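Local coordinates for N6 adenine specific DNA methylase (Encephalitozoon cuniculi, PDB 3Q87), which binds S-adenosylmethionine and, as the catalytic subunit of the Mtq2-Trm112 complex, is responsible for methylating the translation termination factor eRF1, at residues L52-R55 with A56-S59; C72-Q76 with E77-V81; V82-N85 with P86-V89; E105-D108 with R109-A113. One frame throughout, in Å; residues are numbered along the deposited sequence.

In the fold
Contacts 1 to 4 follow one another along a Rossmann-like methyltransferase domain, and two of them touch S-adenosylmethionine. Contact 1 caps helix 54-58 on the ribose side of the ligand. Contact 3, at the end of strand 81-84, holds its carboxylate and packs on its adenine; the centres of these two lie about 16 Å apart. Contact 2 is the turn that leads into the same strand from its other end, its centre about 17 Å from that of contact 3. Contact 4, helix 105-113, packs against contact 3 with centres about 10 Å apart, and it also touches contact 2, through Gln76.

Contact 1. Residues L52-R55 with A56-S59; sequences LNIR and ALES. With SAM (S-adenosylmethionine), chain D.
With CG of Asn53 trans to its own backbone nitrogen (chi1 180°) and OD1 nearly eclipsing CA, OD1 is carried forward to the first turn of helix 54-58, where it accepts a weak bond from Ala56 N at 3.4 Å. Asn53 is thus the N-cap residue. Its backbone oxygen adds two further weak bonds, from Ala56 N and from Leu57 N, the latter the straighter at 163°. The other branch of the amide, ND2, passes the methyl of Ala56 and is bonded to Asp2 O. The first sound bond of the helix follows one residue later, from Glu58 N to Ile54 O at 2.8 Å.

Ile54 has CG1 trans to its nitrogen (chi1 -162°), and its CD1 meets Leu57 CD1 at 4.1 Å, the two side chains crossing at about a right angle. The extended Glu58 also passes Ile54 at a slant, OE2 coming within 3.9 Å of CG1. Ile115 of the chain of Putative uncharacterized protein ECU08_1170 packs on both Ile54 and Leu57. At the far end of the helix a water donates to Arg55 O and also bonds Ser59 OG, bridging the last turn.

Toward the ligand, Leu52 lays CB against the adenine, 3.8 Å from SAM C5, and Asn53 CB approaches SAM O2' at 3.5 Å. Asp51, whose OD2 bonds both Asn53 N and the ligand, links the cap to the cofactor, probably at the ribose. This is the beta-alpha junction after strand 46-51 of a Rossmann-like methyltransferase, where an acidic residue at the strand end meets the cofactor.

Contact 2. Residues C72-Q76 with E77-V81; sequences CSINQ and ESVDV
The amide of Asn75 reaches over the turn that follows it: OD1 accepts a weak bond from Glu77 N at 3.4 Å and also lies 3.5 Å from Glu77 CB, while ND2 lies near Ser78 OG, but at an angle too poor for a hydrogen bond. The group is put there by a first torsion that sets CG opposite the backbone N (chi1 -178°), and its plane stands nearly perpendicular, at 86°, to the carboxylate of Glu77. The backbone itself makes two i to i+3 bonds, Ser78 N to Asn75 O at 3.1 Å and Val79 N to Gln76 O at 3.2 Å.

These bonds define a short 3-10 turn, lying in the loop between strand 65-67 and strand 81-84 of the Rossmann-like sheet. Flanking the turn, Ile74 CG2 touches Val79 CG2 at 4.1 Å, the two branched side chains crossing obliquely and bringing the entry of the turn against its exit.

Farther out, the partner chain, Putative uncharacterized protein ECU08_1170, covers the turn: its Gly7 O accepts from Ser78 OG, and its Met44 and Leu8 pack on Asn75 and Val79. Gln76 extends the other way, its OE1 bonded to Thr115 N and its NE2 to Ala113 O, which ties the turn to the chain around Ala113 and Thr115.

Contact 3. Residues V82-N85 with P86-V89; sequences VVFN and PPYV. With SAM (S-adenosylmethionine), chain D.
Asn85 ND2 donates to the carboxylate oxygen OXT of S-adenosylmethionine at 3.0 Å, in a nearly straight bond of 163°, and has a second, weak bond to Asp9 OD2. The sequence here is Asn-Pro-Pro-Tyr, the NPPY motif of the PrmC-like and N6-adenine methyltransferases, at the end of strand 81-84 in the Rossmann-like sheet. Rotation about CA-CB to chi1 -176° swings the amide of Asn85 to the ligand. Its OD1 is buried with no hydrogen-bonding partner; it lies at the edge of the Tyr88 ring, in its plane, 3.7 Å from CE2. The hydroxyl of that tyrosine bonds Asp9 OD2 as well, so one carboxylate serves both ends of the motif.

Next to it, Phe84 and Pro86 pack as a CH-pi pair: Pro86 CB stands over the ring face, 3.6 Å from the centroid and only 17° off the normal. The edge of the same ring is turned to the ribose oxygen O4' of the ligand, and Phe110 meets Phe84 edge-to-face. Pro86 O looks at the methyl to be transferred, 3.5 Å from SAM CE, while Pro87 CG rests 3.3 Å from SAM C8.

Contact 4. Residues E105-D108 with R109-A113; sequences EVID and RFVDA
Arg109 lays the aliphatic part of its side chain back over the preceding turn, CG 3.4 Å from Glu105 O and CB close to Val106 O. It belongs to helix 105-113, the helix of the beta-alpha-beta unit that connects strand 81-84 with strand 118-124 in the Rossmann-like domain. CG stands trans to the carbonyl carbon (chi1 -81°) and the chain bends at chi3, at 52°, which brings the guanidinium past Val106 CG2, obliquely, to Asp69. NH2 forms a salt bridge there with OD1, the carboxylate oxygen that also bonds S-adenosylmethionine, so Arg109 is a second-shell residue that probably holds Asp69 in position.

Four successive i to i+4 bonds run down the backbone, the shortest from Phe110 N to Val106 O at 2.8 Å.

Phe110, with CG on the far side of CA-CB from its backbone nitrogen (chi1 169°), sends its ring from the helix to the sheet side. Ile107 packs on Pro86. Val111 is turned to helix 129-138, touching Arg135 and Leu136. The carboxylate of Asp108 is salt-bridged to Arg104, one turn earlier. Between the two halves of the helix the branched side chains just touch, Ile107 CG2 lying 4.3 Å from Val111 CG2.

Contact 1. Residues L52-R55 with A56-S59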
loop_
_atom_site.group_PDB
_atom_site.type_symbol
_atom_site.label_atom_id
_atom_site.label_comp_id
_atom_site.label_asym_id
_atom_site.label_seq_id
_atom_site.Cartn_x
_atom_site.Cartn_y
_atom_site.Cartn_z
ATOM N N LEU B 52 5.081 9.387 0.993
ATOM C CA LEU B 52 6.255 9.873 1.698
ATOM C C LEU B 52 5.878 11.085 2.552
ATOM O O LEU B 52 6.523 11.376 3.555
ATOM C CB LEU B 52 7.334 10.263 0.681
ATOM C CG LEU B 52 8.723 10.591 1.217
ATOM C CD1 LEU B 52 9.281 9.358 1.932
ATOM C CD2 LEU B 52 9.631 11.007 0.060
ATOM N N ASN B 53 4.808 11.774 2.147
ATOM C CA ASN B 53 4.385 13.039 2.748
ATOM C C ASN B 53 3.432 12.869 3.942
ATOM O O ASN B 53 2.242 12.577 3.769
ATOM C CB ASN B 53 3.741 13.899 1.650
ATOM C CG ASN B 53 3.257 15.233 2.147
ATOM O OD1 ASN B 53 3.372 15.552 3.327
ATOM N ND2 ASN B 53 2.698 16.027 1.241
ATOM N N ILE B 54 3.945 13.069 5.154
ATOM C CA ILE B 54 3.150 12.778 6.346
ATOM C C ILE B 54 1.974 13.752 6.506
ATOM O O ILE B 54 0.892 13.382 6.971
ATOM C CB ILE B 54 4.023 12.758 7.635
ATOM C CG1 ILE B 54 3.277 12.041 8.757
ATOM C CG2 ILE B 54 4.434 14.168 8.061
ATOM C CD1 ILE B 54 2.981 10.587 8.454
ATOM N N ARG B 55 2.194 14.994 6.103
ATOM C CA ARG B 55 1.147 15.999 6.153
ATOM C C ARG B 55 -0.093 15.570 5.368
ATOM O O ARG B 55 -1.207 15.764 5.834
ATOM C CB ARG B 55 1.674 17.342 5.651
ATOM C CG ARG B 55 2.091 18.279 6.764
ATOM C CD ARG B 55 2.924 19.431 6.237
ATOM N NE ARG B 55 4.340 19.098 6.275
ATOM C CZ ARG B 55 5.170 19.502 7.229
ATOM N NH1 ARG B 55 4.718 20.275 8.207
ATOM N NH2 ARG B 55 6.446 19.141 7.197
ATOM N N ALA B 56 0.099 14.981 4.187
ATOM C CA ALA B 56 -1.035 14.518 3.383
ATOM C C ALA B 56 -1.732 13.362 4.076
ATOM O O ALA B 56 -2.961 13.300 4.113
ATOM C CB ALA B 56 -0.584 14.098 2.002
ATOM N N LEU B 57 -0.942 12.448 4.628
ATOM C CA LEU B 57 -1.506 11.303 5.325
ATOM C C LEU B 57 -2.333 11.755 6.524
ATOM O O LEU B 57 -3.345 11.148 6.839
ATOM C CB LEU B 57 -0.413 10.328 5.782
ATOM C CG LEU B 57 0.339 9.538 4.702
ATOM C CD1 LEU B 57 1.278 8.524 5.367
ATOM C CD2 LEU B 57 -0.609 8.840 3.727
ATOM N N GLU B 58 -1.878 12.810 7.193
ATOM C CA GLU B 58 -2.563 13.348 8.367
ATOM C C GLU B 58 -3.893 14.036 8.027
ATOM O O GLU B 58 -4.735 14.221 8.899
ATOM C CB GLU B 58 -1.656 14.332 9.109
ATOM C CG GLU B 58 -0.579 13.651 9.957
ATOM C CD GLU B 58 0.463 14.637 10.475
ATOM O OE1 GLU B 58 0.437 15.820 10.055
ATOM O OE2 GLU B 58 1.315 14.231 11.294
ATOM N N SER B 59 -4.077 14.414 6.764
ATOM C CA SER B 59 -5.342 14.997 6.325
ATOM C C SER B 59 -6.024 14.116 5.277
ATOM O O SER B 59 -6.720 14.604 4.379
ATOM C CB SER B 59 -5.108 16.411 5.784
ATOM O OG SER B 59 -4.591 17.244 6.809
HETATM N N SAM D . -2.396 10.321 -5.840
HETATM C CA SAM D . -2.444 11.789 -5.793
HETATM C C SAM D . -3.231 12.304 -7.007
HETATM O O SAM D . -3.769 13.412 -7.011
HETATM O OXT SAM D . -3.350 11.620 -8.021
HETATM C CB SAM D . -1.060 12.478 -5.636
HETATM C CG SAM D . -0.013 12.470 -6.778
HETATM S SD SAM D . 1.491 13.524 -6.581
HETATM C CE SAM D . 1.881 13.983 -8.283
HETATM C "C5'" SAM D . 2.808 12.327 -6.250
HETATM C "C4'" SAM D . 2.677 11.827 -4.821
HETATM O "O4'" SAM D . 3.735 10.927 -4.533
HETATM C "C3'" SAM D . 2.748 12.947 -3.792
HETATM O "O3'" SAM D . 1.685 12.779 -2.881
HETATM C "C2'" SAM D . 4.072 12.733 -3.085
HETATM O "O2'" SAM D . 4.057 13.085 -1.721
HETATM C "C1'" SAM D . 4.256 11.243 -3.257
HETATM N N9 SAM D . 5.649 10.824 -3.266
HETATM C C8 SAM D . 6.764 11.510 -3.689
HETATM N N7 SAM D . 7.832 10.700 -3.514
HETATM C C5 SAM D . 7.394 9.513 -2.997
HETATM C C6 SAM D . 8.027 8.337 -2.635
HETATM N N6 SAM D . 9.343 8.227 -2.780
HETATM N N1 SAM D . 7.289 7.281 -2.129
HETATM C C2 SAM D . 5.915 7.375 -1.979
HETATM N N3 SAM D . 5.288 8.550 -2.345
HETATM C C4 SAM D . 6.018 9.586 -2.836
HETATM O O HOH W 1 -2.147 17.567 7.389
#

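Contact 2. Residues C72-Q76 with E77-V81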
loop_
_atom_site.group_PDB
_atom_site.type_symbol
_atom_site.label_atom_id
_atom_site.label_comp_id
_atom_site.label_asym_id
_atom_site.label_seq_id
_atom_site.Cartn_x
_atom_site.Cartn_y
_atom_site.Cartn_z
ATOM N N CYS B 72 9.660 -0.330 -0.561
ATOM C CA CYS B 72 10.639 -1.031 0.278
ATOM C C CYS B 72 10.031 -1.738 1.478
ATOM O O CYS B 72 10.495 -2.810 1.879
ATOM C CB CYS B 72 11.722 -0.059 0.780
ATOM S SG CYS B 72 12.370 1.088 -0.463
ATOM N N SER B 73 9.003 -1.132 2.063
ATOM C CA SER B 73 8.374 -1.693 3.251
ATOM C C SER B 73 7.090 -2.456 2.912
ATOM O O SER B 73 6.321 -2.841 3.800
ATOM C CB SER B 73 8.061 -0.573 4.239
ATOM O OG SER B 73 7.178 0.367 3.646
ATOM N N ILE B 74 6.870 -2.672 1.623
ATOM C CA ILE B 74 5.693 -3.389 1.161
ATOM C C ILE B 74 6.067 -4.773 0.656
ATOM O O ILE B 74 6.981 -4.931 -0.152
ATOM C CB ILE B 74 4.957 -2.617 0.011
ATOM C CG1 ILE B 74 4.583 -1.203 0.460
ATOM C CG2 ILE B 74 3.710 -3.383 -0.444
ATOM C CD1 ILE B 74 3.762 -1.161 1.777
ATOM N N ASN B 75 5.353 -5.783 1.133
ATOM C CA ASN B 75 5.467 -7.124 0.567
ATOM C C ASN B 75 4.635 -7.212 -0.711
ATOM O O ASN B 75 3.414 -7.328 -0.653
ATOM C CB ASN B 75 4.974 -8.144 1.587
ATOM C CG ASN B 75 5.100 -9.571 1.100
ATOM O OD1 ASN B 75 5.736 -9.851 0.080
ATOM N ND2 ASN B 75 4.491 -10.491 1.839
ATOM N N GLN B 76 5.291 -7.136 -1.864
ATOM C CA GLN B 76 4.582 -7.085 -3.148
ATOM C C GLN B 76 3.893 -8.386 -3.555
ATOM O O GLN B 76 2.987 -8.388 -4.394
ATOM C CB GLN B 76 5.525 -6.618 -4.253
ATOM C CG GLN B 76 5.973 -5.197 -4.052
ATOM C CD GLN B 76 6.733 -4.663 -5.232
ATOM O OE1 GLN B 76 6.179 -4.495 -6.314
ATOM N NE2 GLN B 76 8.008 -4.382 -5.029
ATOM N N GLU B 77 4.321 -9.493 -2.965
ATOM C CA GLU B 77 3.642 -10.762 -3.180
ATOM C C GLU B 77 2.206 -10.700 -2.682
ATOM O O GLU B 77 1.352 -11.469 -3.118
ATOM C CB GLU B 77 4.380 -11.901 -2.465
ATOM C CG GLU B 77 5.759 -12.214 -3.042
ATOM C CD GLU B 77 6.387 -13.460 -2.414
ATOM O OE1 GLU B 77 7.394 -13.325 -1.685
ATOM O OE2 GLU B 77 5.865 -14.575 -2.641
ATOM N N SER B 78 1.930 -9.783 -1.771
ATOM C CA SER B 78 0.601 -9.713 -1.191
ATOM C C SER B 78 -0.306 -8.732 -1.914
ATOM O O SER B 78 -1.485 -8.634 -1.611
ATOM C CB SER B 78 0.702 -9.378 0.294
ATOM O OG SER B 78 1.335 -10.447 0.982
ATOM N N VAL B 79 0.244 -8.021 -2.883
ATOM C CA VAL B 79 -0.513 -6.993 -3.600
ATOM C C VAL B 79 -0.828 -7.426 -5.022
ATOM O O VAL B 79 0.055 -7.912 -5.740
ATOM C CB VAL B 79 0.268 -5.660 -3.625
ATOM C CG1 VAL B 79 -0.453 -4.598 -4.492
ATOM C CG2 VAL B 79 0.492 -5.173 -2.205
ATOM N N ASP B 80 -2.082 -7.253 -5.432
ATOM C CA ASP B 80 -2.474 -7.532 -6.823
ATOM C C ASP B 80 -2.131 -6.409 -7.807
ATOM O O ASP B 80 -1.641 -6.661 -8.900
ATOM C CB ASP B 80 -3.975 -7.776 -6.915
ATOM C CG ASP B 80 -4.426 -8.983 -6.125
ATOM O OD1 ASP B 80 -3.896 -10.097 -6.352
ATOM O OD2 ASP B 80 -5.336 -8.802 -5.290
ATOM N N VAL B 81 -2.444 -5.173 -7.428
ATOM C CA VAL B 81 -2.295 -4.029 -8.322
ATOM C C VAL B 81 -1.665 -2.848 -7.598
ATOM O O VAL B 81 -1.968 -2.581 -6.421
ATOM C CB VAL B 81 -3.683 -3.549 -8.836
ATOM C CG1 VAL B 81 -3.571 -2.262 -9.674
ATOM C CG2 VAL B 81 -4.380 -4.653 -9.606
#

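Contact 3. Residues V82-N85 with P86-V89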
loop_
_atom_site.group_PDB
_atom_site.type_symbol
_atom_site.label_atom_id
_atom_site.label_comp_id
_atom_site.label_asym_id
_atom_site.label_seq_id
_atom_site.Cartn_x
_atom_site.Cartn_y
_atom_site.Cartn_z
ATOM N N VAL B 82 -0.807 -2.133 -8.318
ATOM C CA VAL B 82 -0.258 -0.875 -7.852
ATOM C C VAL B 82 -0.723 0.266 -8.770
ATOM O O VAL B 82 -0.634 0.159 -9.993
ATOM C CB VAL B 82 1.290 -0.921 -7.842
ATOM C CG1 VAL B 82 1.863 0.465 -7.557
ATOM C CG2 VAL B 82 1.798 -1.945 -6.811
ATOM N N VAL B 83 -1.221 1.343 -8.181
ATOM C CA VAL B 83 -1.607 2.536 -8.922
ATOM C C VAL B 83 -0.722 3.679 -8.436
ATOM O O VAL B 83 -0.565 3.876 -7.230
ATOM C CB VAL B 83 -3.075 2.920 -8.632
ATOM C CG1 VAL B 83 -3.439 4.194 -9.391
ATOM C CG2 VAL B 83 -4.016 1.762 -8.979
ATOM N N PHE B 84 -0.168 4.448 -9.364
ATOM C CA PHE B 84 0.832 5.454 -9.010
ATOM C C PHE B 84 0.759 6.685 -9.905
ATOM O O PHE B 84 1.118 6.628 -11.073
ATOM C CB PHE B 84 2.229 4.837 -9.117
ATOM C CG PHE B 84 3.323 5.664 -8.497
ATOM C CD1 PHE B 84 3.035 6.652 -7.573
ATOM C CD2 PHE B 84 4.656 5.415 -8.814
ATOM C CE1 PHE B 84 4.052 7.389 -6.990
ATOM C CE2 PHE B 84 5.676 6.143 -8.227
ATOM C CZ PHE B 84 5.381 7.128 -7.323
ATOM N N ASN B 85 0.289 7.798 -9.354
ATOM C CA ASN B 85 0.528 9.092 -9.976
ATOM C C ASN B 85 1.791 9.638 -9.326
ATOM O O ASN B 85 1.756 10.089 -8.191
ATOM C CB ASN B 85 -0.665 10.024 -9.778
ATOM C CG ASN B 85 -0.496 11.360 -10.496
ATOM O OD1 ASN B 85 0.474 11.570 -11.222
ATOM N ND2 ASN B 85 -1.434 12.267 -10.285
ATOM N N PRO B 86 2.933 9.554 -10.032
ATOM C CA PRO B 86 4.232 9.809 -9.401
ATOM C C PRO B 86 4.647 11.279 -9.449
ATOM O O PRO B 86 4.037 12.047 -10.199
ATOM C CB PRO B 86 5.184 8.978 -10.261
ATOM C CG PRO B 86 4.584 9.065 -11.640
ATOM C CD PRO B 86 3.076 9.201 -11.456
ATOM N N PRO B 87 5.657 11.671 -8.649
ATOM C CA PRO B 87 6.269 13.002 -8.807
ATOM C C PRO B 87 6.948 13.016 -10.164
ATOM O O PRO B 87 7.913 12.291 -10.349
ATOM C CB PRO B 87 7.369 13.039 -7.744
ATOM C CG PRO B 87 7.280 11.759 -6.986
ATOM C CD PRO B 87 6.365 10.821 -7.675
ATOM N N TYR B 88 6.458 13.810 -11.099
ATOM C CA TYR B 88 6.903 13.679 -12.468
ATOM C C TYR B 88 7.489 14.978 -13.046
ATOM O O TYR B 88 7.807 15.043 -14.229
ATOM C CB TYR B 88 5.744 13.171 -13.337
ATOM C CG TYR B 88 4.507 14.058 -13.341
ATOM C CD1 TYR B 88 4.565 15.360 -13.829
ATOM C CD2 TYR B 88 3.273 13.579 -12.892
ATOM C CE1 TYR B 88 3.442 16.172 -13.849
ATOM C CE2 TYR B 88 2.136 14.381 -12.906
ATOM C CZ TYR B 88 2.231 15.679 -13.384
ATOM O OH TYR B 88 1.122 16.487 -13.407
ATOM N N VAL B 89 7.640 16.000 -12.214
ATOM C CA VAL B 89 8.033 17.322 -12.700
ATOM C C VAL B 89 9.545 17.429 -12.887
ATOM O O VAL B 89 10.304 17.268 -11.931
ATOM C CB VAL B 89 7.559 18.446 -11.763
ATOM C CG1 VAL B 89 8.042 19.813 -12.287
ATOM C CG2 VAL B 89 6.039 18.417 -11.613
HETATM N N SAM D . -2.396 10.321 -5.840
HETATM C CA SAM D . -2.444 11.789 -5.793
HETATM C C SAM D . -3.231 12.304 -7.007
HETATM O O SAM D . -3.769 13.412 -7.011
HETATM O OXT SAM D . -3.350 11.620 -8.021
HETATM C CB SAM D . -1.060 12.478 -5.636
HETATM C CG SAM D . -0.013 12.470 -6.778
HETATM S SD SAM D . 1.491 13.524 -6.581
HETATM C CE SAM D . 1.881 13.983 -8.283
HETATM C "C5'" SAM D . 2.808 12.327 -6.250
HETATM C "C4'" SAM D . 2.677 11.827 -4.821
HETATM O "O4'" SAM D . 3.735 10.927 -4.533
HETATM C "C3'" SAM D . 2.748 12.947 -3.792
HETATM O "O3'" SAM D . 1.685 12.779 -2.881
HETATM C "C2'" SAM D . 4.072 12.733 -3.085
HETATM O "O2'" SAM D . 4.057 13.085 -1.721
HETATM C "C1'" SAM D . 4.256 11.243 -3.257
HETATM N N9 SAM D . 5.649 10.824 -3.266
HETATM C C8 SAM D . 6.764 11.510 -3.689
HETATM N N7 SAM D . 7.832 10.700 -3.514
HETATM C C5 SAM D . 7.394 9.513 -2.997
HETATM C C6 SAM D . 8.027 8.337 -2.635
HETATM N N6 SAM D . 9.343 8.227 -2.780
HETATM N N1 SAM D . 7.289 7.281 -2.129
HETATM C C2 SAM D . 5.915 7.375 -1.979
HETATM N N3 SAM D . 5.288 8.550 -2.345
HETATM C C4 SAM D . 6.018 9.586 -2.836
#

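Contact 4. Residues E105-D108 with R109-A113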
loop_
_atom_site.group_PDB
_atom_site.type_symbol
_atom_site.label_atom_id
_atom_site.label_comp_id
_atom_site.label_asym_id
_atom_site.label_seq_id
_atom_site.Cartn_x
_atom_site.Cartn_y
_atom_site.Cartn_z
ATOM N N GLU B 105 13.318 10.477 -12.207
ATOM C CA GLU B 105 14.078 9.808 -11.160
ATOM C C GLU B 105 13.246 8.901 -10.245
ATOM O O GLU B 105 13.694 7.811 -9.890
ATOM C CB GLU B 105 14.911 10.817 -10.362
ATOM C CG GLU B 105 15.961 11.507 -11.247
ATOM C CD GLU B 105 16.996 12.301 -10.465
ATOM O OE1 GLU B 105 17.253 11.964 -9.288
ATOM O OE2 GLU B 105 17.566 13.261 -11.032
ATOM N N VAL B 106 12.049 9.339 -9.858
ATOM C CA VAL B 106 11.218 8.494 -8.996
ATOM C C VAL B 106 10.557 7.406 -9.835
ATOM O O VAL B 106 10.501 6.241 -9.435
ATOM C CB VAL B 106 10.162 9.304 -8.194
ATOM C CG1 VAL B 106 9.414 8.387 -7.216
ATOM C CG2 VAL B 106 10.828 10.422 -7.422
ATOM N N ILE B 107 10.069 7.788 -11.011
ATOM C CA ILE B 107 9.481 6.828 -11.931
ATOM C C ILE B 107 10.431 5.657 -12.179
ATOM O O ILE B 107 10.031 4.492 -12.111
ATOM C CB ILE B 107 9.137 7.496 -13.279
ATOM C CG1 ILE B 107 7.929 8.411 -13.115
ATOM C CG2 ILE B 107 8.894 6.433 -14.374
ATOM C CD1 ILE B 107 7.844 9.515 -14.172
ATOM N N ASP B 108 11.688 5.983 -12.461
ATOM C CA ASP B 108 12.705 4.989 -12.784
ATOM C C ASP B 108 13.000 4.111 -11.577
ATOM O O ASP B 108 13.200 2.907 -11.715
ATOM C CB ASP B 108 13.998 5.669 -13.266
ATOM C CG ASP B 108 13.886 6.206 -14.686
ATOM O OD1 ASP B 108 12.868 5.914 -15.352
ATOM O OD2 ASP B 108 14.823 6.911 -15.142
ATOM N N ARG B 109 13.027 4.713 -10.390
ATOM C CA ARG B 109 13.199 3.932 -9.172
ATOM C C ARG B 109 12.037 2.970 -8.966
ATOM O O ARG B 109 12.227 1.815 -8.562
ATOM C CB ARG B 109 13.365 4.842 -7.951
ATOM C CG ARG B 109 14.772 5.370 -7.801
ATOM C CD ARG B 109 14.935 6.336 -6.637
ATOM N NE ARG B 109 14.424 5.816 -5.370
ATOM C CZ ARG B 109 13.586 6.487 -4.583
ATOM N NH1 ARG B 109 13.190 7.707 -4.932
ATOM N NH2 ARG B 109 13.164 5.962 -3.439
ATOM N N PHE B 110 10.833 3.451 -9.250
ATOM C CA PHE B 110 9.631 2.635 -9.123
ATOM C C PHE B 110 9.670 1.444 -10.080
ATOM O O PHE B 110 9.463 0.309 -9.689
ATOM C CB PHE B 110 8.369 3.467 -9.416
ATOM C CG PHE B 110 7.120 2.634 -9.572
ATOM C CD1 PHE B 110 6.601 1.942 -8.492
ATOM C CD2 PHE B 110 6.470 2.540 -10.796
ATOM C CE1 PHE B 110 5.456 1.155 -8.626
ATOM C CE2 PHE B 110 5.324 1.768 -10.938
ATOM C CZ PHE B 110 4.819 1.062 -9.842
ATOM N N VAL B 111 9.926 1.724 -11.349
ATOM C CA VAL B 111 9.929 0.685 -12.366
ATOM C C VAL B 111 10.956 -0.398 -12.031
ATOM O O VAL B 111 10.694 -1.593 -12.178
ATOM C CB VAL B 111 10.215 1.301 -13.747
ATOM C CG1 VAL B 111 10.531 0.219 -14.769
ATOM C CG2 VAL B 111 9.031 2.175 -14.183
ATOM N N ASP B 112 12.114 0.015 -11.535
ATOM C CA ASP B 112 13.135 -0.960 -11.183
ATOM C C ASP B 112 12.893 -1.769 -9.908
ATOM O O ASP B 112 13.615 -2.723 -9.642
ATOM C CB ASP B 112 14.528 -0.350 -11.198
ATOM C CG ASP B 112 15.247 -0.637 -12.497
ATOM O OD1 ASP B 112 15.009 0.098 -13.487
ATOM O OD2 ASP B 112 16.021 -1.621 -12.537
ATOM N N ALA B 113 11.866 -1.423 -9.144
ATOM C CA ALA B 113 11.555 -2.182 -7.935
ATOM C C ALA B 113 10.223 -2.937 -7.997
ATOM O O ALA B 113 9.962 -3.800 -7.158
ATOM C CB ALA B 113 11.581 -1.270 -6.717
#